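PDB 2FJK: fructose-bisphosphate aldolase from Thermus caldophilus, which belongs to the class II fructose-bisphosphate aldolases, TIM-barrel proteins, and holds 1,3-dihydroxyacetonephosphate in a pocket of the barrel in this model. Local coordinates for residues 2-7 with 126-131; 11-16 with 196-201. All blocks are in the same frame, centred on the assembly; numbering follows the deposited sequence.

Contact 1: residues 2-7 with 126-131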
loop_
_atom_site.group_PDB
_atom_site.type_symbol
_atom_site.label_atom_id
_atom_site.label_comp_id
_atom_site.label_asym_id
_atom_site.label_seq_id
_atom_site.Cartn_x
_atom_site.Cartn_y
_atom_site.Cartn_z
ATOM N N LEU A 2 2.198 11.375 -6.707
ATOM C CA LEU A 2 2.310 12.135 -5.482
ATOM C C LEU A 2 3.480 13.110 -5.532
ATOM O O LEU A 2 4.616 12.724 -5.795
ATOM C CB LEU A 2 2.445 11.166 -4.301
ATOM C CG LEU A 2 2.374 11.742 -2.885
ATOM C CD1 LEU A 2 1.059 12.485 -2.688
ATOM C CD2 LEU A 2 2.511 10.616 -1.875
ATOM N N VAL A 3 3.180 14.385 -5.298
ATOM C CA VAL A 3 4.186 15.452 -5.290
ATOM C C VAL A 3 3.999 16.351 -4.050
ATOM O O VAL A 3 2.965 16.289 -3.389
ATOM C CB VAL A 3 4.071 16.320 -6.556
ATOM C CG1 VAL A 3 4.432 15.498 -7.791
ATOM C CG2 VAL A 3 2.661 16.865 -6.674
ATOM N N THR A 4 4.996 17.180 -3.732
ATOM C CA THR A 4 4.892 18.059 -2.570
ATOM C C THR A 4 4.148 19.343 -2.914
ATOM O O THR A 4 3.664 20.060 -2.030
ATOM C CB THR A 4 6.278 18.428 -1.994
ATOM O OG1 THR A 4 7.015 19.193 -2.951
ATOM C CG2 THR A 4 7.049 17.173 -1.634
ATOM N N GLY A 5 4.055 19.641 -4.200
ATOM C CA GLY A 5 3.336 20.833 -4.594
ATOM C C GLY A 5 4.185 22.066 -4.825
ATOM O O GLY A 5 3.837 22.892 -5.666
ATOM N N LEU A 6 5.284 22.208 -4.086
ATOM C CA LEU A 6 6.153 23.370 -4.258
ATOM C C LEU A 6 6.463 23.517 -5.740
ATOM O O LEU A 6 6.385 24.618 -6.290
ATOM C CB LEU A 6 7.447 23.206 -3.454
ATOM C CG LEU A 6 8.551 24.257 -3.642
ATOM C CD1 LEU A 6 8.001 25.668 -3.451
ATOM C CD2 LEU A 6 9.682 23.979 -2.658
ATOM N N GLU A 7 6.790 22.401 -6.387
ATOM C CA GLU A 7 7.093 22.412 -7.813
ATOM C C GLU A 7 5.814 22.720 -8.586
ATOM O O GLU A 7 5.842 23.414 -9.602
ATOM C CB GLU A 7 7.669 21.062 -8.250
ATOM C CG GLU A 7 8.959 20.660 -7.529
ATOM C CD GLU A 7 10.090 21.669 -7.698
ATOM O OE1 GLU A 7 9.988 22.787 -7.151
ATOM O OE2 GLU A 7 11.085 21.342 -8.380
ATOM N N GLY A 126 11.269 15.560 3.967
ATOM C CA GLY A 126 10.904 15.905 2.599
ATOM C C GLY A 126 9.491 16.408 2.331
ATOM O O GLY A 126 8.962 16.245 1.231
ATOM N N VAL A 127 8.876 17.023 3.330
ATOM C CA VAL A 127 7.530 17.564 3.183
ATOM C C VAL A 127 7.591 19.091 3.167
ATOM O O VAL A 127 8.390 19.684 3.893
ATOM C CB VAL A 127 6.626 17.102 4.354
ATOM C CG1 VAL A 127 5.299 17.846 4.322
ATOM C CG2 VAL A 127 6.387 15.600 4.252
ATOM N N THR A 128 6.761 19.729 2.347
ATOM C CA THR A 128 6.742 21.190 2.292
ATOM C C THR A 128 5.792 21.794 3.328
ATOM O O THR A 128 4.909 21.120 3.865
ATOM C CB THR A 128 6.352 21.720 0.899
ATOM O OG1 THR A 128 5.111 21.137 0.490
ATOM C CG2 THR A 128 7.447 21.402 -0.113
ATOM N N VAL A 129 5.971 23.078 3.594
ATOM C CA VAL A 129 5.167 23.755 4.599
ATOM C C VAL A 129 4.548 25.060 4.140
ATOM O O VAL A 129 5.214 25.902 3.535
ATOM C CB VAL A 129 6.013 24.058 5.849
ATOM C CG1 VAL A 129 5.228 24.909 6.833
ATOM C CG2 VAL A 129 6.435 22.763 6.499
ATOM N N GLU A 130 3.260 25.213 4.424
ATOM C CA GLU A 130 2.559 26.441 4.099
ATOM C C GLU A 130 2.339 27.135 5.439
ATOM O O GLU A 130 2.102 26.477 6.453
ATOM C CB GLU A 130 1.198 26.164 3.457
ATOM C CG GLU A 130 0.504 27.442 3.006
ATOM C CD GLU A 130 -0.900 27.215 2.479
ATOM O OE1 GLU A 130 -1.082 26.346 1.603
ATOM O OE2 GLU A 130 -1.821 27.920 2.939
ATOM N N ALA A 131 2.430 28.454 5.452
ATOM C CA ALA A 131 2.214 29.200 6.683
ATOM C C ALA A 131 1.387 30.427 6.357
ATOM O O ALA A 131 1.402 30.907 5.224
ATOM C CB ALA A 131 3.546 29.605 7.287
#
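Thr-4 and Thr-128 meet as two threonines in the same rotamer, their side chains crossing at about a right angle. In each, OG1 stands between the backbone N and the carbonyl carbon (chi1 64° in Thr-4 and 54° in Thr-128). The pairing is nevertheless mixed in character, because the methyl of Thr-128 is what faces the other side chain. Its CG2 lies 3.6 Å from Thr-4 OG1, and the same CG2 is 3.7 Å from Thr-4 CB. Thr-128 OG1 lies 3.1 Å from Thr-4 O. The strongest polar partner of this Thr-128 hydroxyl is the hydroxyl of Tyr-169, which is also hydrogen-bonded to Thr-4 O, while Ser-98 OG makes a further hydrogen bond to that carbonyl. Tyr-169 thus ties the carbonyl of one threonine to the hydroxyl of the other.

Two smaller contacts frame the pair. Leu-6 brings its CB to within 3.8 Å of Thr-128 CG2. On the other flank, Thr-4 CG2 rests 3.6 Å from Gly-126 O. Gly-126, with a phi of 62°, is the C-prime residue of the Schellman motif that ends helix 108-124, and the chain then passes through Val-127 into strand 128-133.

The backbones stay apart, with 6.1 Å between Thr-4 CA and Thr-128 CA, and Thr-128 pairs through its backbone with Thr-97 and Val-99 instead. The turn Thr-4 to Gly-5, with Gly-5 as N-cap of helix 6-14, is joined to the start of a barrel strand mainly through the two threonine side chains, with Tyr-169 bridging, as expected at the N-terminal end of a TIM barrel, which this family closes with a short helix.

Contact 2: residues 11-16 with 196-201; sequences KARAEG and RIAKLV
Arg-13 donates to Ala-198 O in the last turn of helix 191-200 and to Val-201 O just beyond it, a side-chain bridge between the end-closing helix 6-14 and an outer helix of the TIM barrel. The NH1 bond to Val-201 O measures 2.7 Å with an N-H...O angle of 150°; it arrives in the carbonyl plane on a lone pair, although the oxygen is slightly tilted from the guanidinium plane. NH2 donates to Ala-198 O at 2.8 Å (142°). Here the planes reverse roles: the oxygen lies in the guanidinium plane, but the nitrogen sits above the carbonyl plane. A weak third bond joins NH2 to Val-201 O, and NH1 has another weak one to Ala-203 O.

Reach comes from an extended chain, with CG anti to the backbone N (chi1 177°) and the run to NE straight. The positive charge should be favoured by the partial negative charge at this helix end. Packing between the two segments is slight, 112 Å² in all, but Leu-205 touches both Arg-13 and Ala-198, and Ala-248 also meets Arg-13. Beside the bonded edge, the methyl CB of Ala-198 lies 3.5 Å from Arg-13 NH2.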
loop_
_atom_site.group_PDB
_atom_site.type_symbol
_atom_site.label_atom_id
_atom_site.label_comp_id
_atom_site.label_asym_id
_atom_site.label_seq_id
_atom_site.Cartn_x
_atom_site.Cartn_y
_atom_site.Cartn_z
ATOM N N LYS A 11 5.727 26.544 -10.523
ATOM C CA LYS A 11 5.428 26.642 -11.946
ATOM C C LYS A 11 4.123 27.392 -12.160
ATOM O O LYS A 11 3.917 28.011 -13.207
ATOM C CB LYS A 11 5.350 25.244 -12.575
ATOM C CG LYS A 11 6.720 24.616 -12.825
ATOM C CD LYS A 11 6.630 23.327 -13.637
ATOM C CE LYS A 11 8.015 22.854 -14.069
ATOM N NZ LYS A 11 8.922 22.628 -12.902
ATOM N N ALA A 12 3.244 27.337 -11.165
ATOM C CA ALA A 12 1.967 28.028 -11.244
ATOM C C ALA A 12 2.190 29.540 -11.281
ATOM O O ALA A 12 1.682 30.234 -12.163
ATOM C CB ALA A 12 1.091 27.654 -10.049
ATOM N N ARG A 13 2.952 30.051 -10.320
ATOM C CA ARG A 13 3.221 31.483 -10.271
ATOM C C ARG A 13 4.132 31.909 -11.413
ATOM O O ARG A 13 3.897 32.934 -12.055
ATOM C CB ARG A 13 3.859 31.866 -8.937
ATOM C CG ARG A 13 4.227 33.345 -8.847
ATOM C CD ARG A 13 4.670 33.730 -7.449
ATOM N NE ARG A 13 5.069 35.133 -7.366
ATOM C CZ ARG A 13 5.333 35.767 -6.228
ATOM N NH1 ARG A 13 5.235 35.123 -5.074
ATOM N NH2 ARG A 13 5.706 37.040 -6.241
ATOM N N ALA A 14 5.169 31.118 -11.668
ATOM C CA ALA A 14 6.104 31.426 -12.740
ATOM C C ALA A 14 5.387 31.578 -14.080
ATOM O O ALA A 14 5.864 32.287 -14.962
ATOM C CB ALA A 14 7.164 30.342 -12.836
ATOM N N GLU A 15 4.238 30.925 -14.231
ATOM C CA GLU A 15 3.490 31.010 -15.484
ATOM C C GLU A 15 2.168 31.765 -15.360
ATOM O O GLU A 15 1.393 31.849 -16.310
ATOM C CB GLU A 15 3.245 29.607 -16.044
ATOM C CG GLU A 15 2.642 29.592 -17.435
ATOM C CD GLU A 15 3.457 30.393 -18.444
ATOM O OE1 GLU A 15 3.552 31.633 -18.299
ATOM O OE2 GLU A 15 4.006 29.779 -19.385
ATOM N N GLY A 16 1.904 32.313 -14.184
ATOM C CA GLY A 16 0.683 33.077 -13.999
ATOM C C GLY A 16 -0.635 32.326 -14.043
ATOM O O GLY A 16 -1.592 32.779 -14.670
ATOM N N ARG A 196 1.907 44.164 -3.495
ATOM C CA ARG A 196 3.082 44.534 -2.697
ATOM C C ARG A 196 3.735 43.314 -2.058
ATOM O O ARG A 196 4.955 43.166 -2.065
ATOM C CB ARG A 196 2.703 45.505 -1.575
ATOM C CG ARG A 196 2.254 46.883 -2.019
ATOM C CD ARG A 196 2.035 47.762 -0.792
ATOM N NE ARG A 196 1.577 49.108 -1.119
ATOM C CZ ARG A 196 1.319 50.046 -0.212
ATOM N NH1 ARG A 196 1.473 49.784 1.080
ATOM N NH2 ARG A 196 0.914 51.250 -0.595
ATOM N N ILE A 197 2.905 42.453 -1.484
ATOM C CA ILE A 197 3.384 41.246 -0.821
ATOM C C ILE A 197 4.109 40.334 -1.811
ATOM O O ILE A 197 5.129 39.727 -1.475
ATOM C CB ILE A 197 2.199 40.500 -0.163
ATOM C CG1 ILE A 197 1.436 41.473 0.740
ATOM C CG2 ILE A 197 2.698 39.330 0.671
ATOM C CD1 ILE A 197 0.078 40.992 1.185
ATOM N N ALA A 198 3.591 40.256 -3.032
ATOM C CA ALA A 198 4.194 39.419 -4.066
ATOM C C ALA A 198 5.560 39.959 -4.457
ATOM O O ALA A 198 6.501 39.193 -4.679
ATOM C CB ALA A 198 3.279 39.350 -5.292
ATOM N N LYS A 199 5.665 41.282 -4.530
ATOM C CA LYS A 199 6.918 41.933 -4.890
ATOM C C LYS A 199 8.008 41.677 -3.861
ATOM O O LYS A 199 9.197 41.760 -4.167
ATOM C CB LYS A 199 6.709 43.438 -5.066
ATOM C CG LYS A 199 5.706 43.802 -6.149
ATOM C CD LYS A 199 5.726 45.292 -6.440
ATOM C CE LYS A 199 4.723 45.656 -7.522
ATOM N NZ LYS A 199 4.731 47.114 -7.819
ATOM N N LEU A 200 7.605 41.361 -2.637
ATOM C CA LEU A 200 8.571 41.113 -1.577
ATOM C C LEU A 200 8.715 39.632 -1.252
ATOM O O LEU A 200 9.731 39.202 -0.708
ATOM C CB LEU A 200 8.171 41.888 -0.316
ATOM C CG LEU A 200 7.917 43.391 -0.499
ATOM C CD1 LEU A 200 7.849 44.068 0.868
ATOM C CD2 LEU A 200 9.034 44.011 -1.333
ATOM N N VAL A 201 7.694 38.852 -1.590
ATOM C CA VAL A 201 7.721 37.422 -1.324
ATOM C C VAL A 201 7.625 36.644 -2.626
ATOM O O VAL A 201 6.549 36.518 -3.212
ATOM C CB VAL A 201 6.561 37.008 -0.395
ATOM C CG1 VAL A 201 6.677 35.532 -0.042
ATOM C CG2 VAL A 201 6.582 37.860 0.866
#

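Helix 6-14 is common to both contacts: contact 1 involves its N-cap region and first turn, contact 2 its last turn, and their centres are about 17 Å apart. Between them they tie this helix to the start of strand 128-133 and to the end of helix 191-200. The pocket for 1,3-dihydroxyacetonephosphate is lined by residues at the C-terminal ends of the strands, among them Asn-251 to Thr-254 and His-208 to Ser-211. Contact 1 touches the start of its strand, and contact 2 lies ahead of strand 205-207, with Ala-248 near the start of strand 247-252 packing on Arg-13. Both positions are consistent with the barrel end away from the pocket, although the Glu-130 side chain in segment 126-131 touches His-208.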